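Local coordinates for NLP/P60 (Enterococcus faecium, PDB 6B8C), which probably cleaves peptide bonds in the stem peptides of bacterial peptidoglycan as a secreted NlpC/p60 endopeptidase, releasing muropeptides that enhance host immunity, at residues Leu95-Ser100 and Pro136-Ser141. Residues are numbered along the deposited sequence; the frame is centred on the assembly and turned at random.
Sequences LLFWGS and PDFAVS
F97 O takes two backbone donors from the facing segment. F138 N donates to F97 O at 3.0 Å, lying in the carbonyl plane, with an N-H...O angle of 162°. D137 N comes closer, 2.7 Å from F97 O, but bends to 136° and sits tilted out of that plane. Two consecutive residues, D137 and F138, thus face the single residue F97, which defines a classic beta bulge. F97 N closes the pair by donating almost straight to F138 O. Two registers further on, L95 and V140 satisfy each other in both directions, each backbone N donating to the other's O. Between these hydrogen-bonded pairs lies the non-hydrogen-bonded pair L96-A139, whose backbone polar groups look outward: L96 bonds to A108 of strand 106-112, A139 to I85 of strand 83-85. Strands 95-98 and 138-141 are accordingly inner, antiparallel neighbours in the sheet of this NlpC/P60 domain, a papain-like fold of clan CA.

On the face carrying L95, F97, F138 and V140, the F97 and F138 rings are near parallel yet slid so far apart that they scarcely overlap. What rests over the F138 face is instead F97 CB, 3.8 Å from the ring centroid. F138 CG stands between its own backbone N and carbonyl carbon (chi1 60°), which carries the ring back over F97 CB and leaves its edge near G99 O. V140 CG2 meets F97 CE1 at 3.5 Å. On the other face, L96 CD2 packs on A139 CB at 3.6 Å. Past the bulge, P136 sets CB and CA over one face of the W98 indole: P136 CB stands 3.5 Å from the centroid of its six-membered ring, a CH-pi contact almost along the normal, while H106 and Y116 meet W98 edge-to-face.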
# COMPACT_ATOMS: atom_id res chain seq x y z
N LEU A 95 4.79 -4.24 -0.55
CA LEU A 95 4.15 -3.34 0.40
C LEU A 95 5.22 -2.59 1.18
O LEU A 95 6.30 -3.13 1.45
CB LEU A 95 3.24 -4.12 1.35
CG LEU A 95 1.95 -4.68 0.76
CD1 LEU A 95 1.23 -5.60 1.74
CD2 LEU A 95 1.03 -3.55 0.34
N LEU A 96 4.94 -1.33 1.51
CA LEU A 96 5.85 -0.48 2.27
C LEU A 96 5.16 -0.03 3.54
O LEU A 96 4.00 0.39 3.49
CB LEU A 96 6.29 0.74 1.45
CG LEU A 96 6.86 0.46 0.06
CD1 LEU A 96 7.04 1.76 -0.70
CD2 LEU A 96 8.17 -0.29 0.15
N PHE A 97 5.86 -0.10 4.67
CA PHE A 97 5.26 0.09 5.98
C PHE A 97 6.01 1.16 6.75
O PHE A 97 7.25 1.14 6.82
CB PHE A 97 5.25 -1.22 6.78
CG PHE A 97 4.27 -2.23 6.25
CD1 PHE A 97 4.65 -3.14 5.28
CD2 PHE A 97 2.96 -2.25 6.71
CE1 PHE A 97 3.75 -4.07 4.79
CE2 PHE A 97 2.06 -3.17 6.22
CZ PHE A 97 2.45 -4.08 5.26
N TRP A 98 5.25 2.10 7.32
CA TRP A 98 5.75 3.09 8.26
C TRP A 98 5.49 2.62 9.68
O TRP A 98 4.42 2.10 9.98
CB TRP A 98 5.06 4.44 8.05
CG TRP A 98 5.51 5.23 6.87
CD1 TRP A 98 6.20 6.41 6.90
CD2 TRP A 98 5.28 4.94 5.49
NE1 TRP A 98 6.42 6.86 5.62
CE2 TRP A 98 5.87 5.97 4.74
CE3 TRP A 98 4.65 3.89 4.82
CZ2 TRP A 98 5.84 6.00 3.35
CZ3 TRP A 98 4.62 3.92 3.43
CH2 TRP A 98 5.21 4.96 2.71
N GLY A 99 6.47 2.82 10.55
CA GLY A 99 6.38 2.38 11.92
C GLY A 99 7.16 1.10 12.15
O GLY A 99 7.73 0.50 11.24
N SER A 100 7.15 0.68 13.39
CA SER A 100 7.90 -0.53 13.71
C SER A 100 7.00 -1.76 13.59
O SER A 100 5.78 -1.65 13.74
CB SER A 100 8.47 -0.44 15.12
OG SER A 100 7.45 -0.21 16.07
N PRO A 136 9.33 5.26 4.04
CA PRO A 136 8.79 4.15 4.83
C PRO A 136 9.88 3.50 5.66
O PRO A 136 11.07 3.65 5.40
CB PRO A 136 8.24 3.19 3.78
CG PRO A 136 9.07 3.45 2.57
CD PRO A 136 9.46 4.91 2.62
N ASP A 137 9.44 2.76 6.68
CA ASP A 137 10.38 2.14 7.60
C ASP A 137 10.86 0.77 7.13
O ASP A 137 12.05 0.47 7.24
CB ASP A 137 9.76 2.04 9.00
CG ASP A 137 9.59 3.40 9.66
OD1 ASP A 137 10.60 4.10 9.85
OD2 ASP A 137 8.44 3.77 9.97
N PHE A 138 9.98 -0.08 6.60
CA PHE A 138 10.45 -1.33 6.00
C PHE A 138 9.52 -1.71 4.85
O PHE A 138 8.60 -0.97 4.50
CB PHE A 138 10.58 -2.45 7.05
CG PHE A 138 9.29 -2.79 7.75
CD1 PHE A 138 8.96 -2.19 8.95
CD2 PHE A 138 8.44 -3.75 7.22
CE1 PHE A 138 7.79 -2.51 9.60
CE2 PHE A 138 7.26 -4.08 7.87
CZ PHE A 138 6.93 -3.46 9.06
N ALA A 139 9.76 -2.88 4.25
CA ALA A 139 8.95 -3.34 3.14
C ALA A 139 8.65 -4.82 3.32
O ALA A 139 9.21 -5.49 4.18
CB ALA A 139 9.65 -3.08 1.79
N VAL A 140 7.76 -5.32 2.47
CA VAL A 140 7.28 -6.69 2.53
C VAL A 140 7.12 -7.19 1.10
O VAL A 140 6.38 -6.59 0.31
CB VAL A 140 5.94 -6.81 3.29
CG1 VAL A 140 5.32 -8.17 3.06
CG2 VAL A 140 6.16 -6.58 4.78
N SER A 141 7.83 -8.26 0.77
CA SER A 141 7.70 -8.91 -0.53
C SER A 141 6.49 -9.84 -0.52
O SER A 141 6.19 -10.48 0.49
CB SER A 141 8.96 -9.71 -0.86
OG SER A 141 10.11 -8.88 -0.89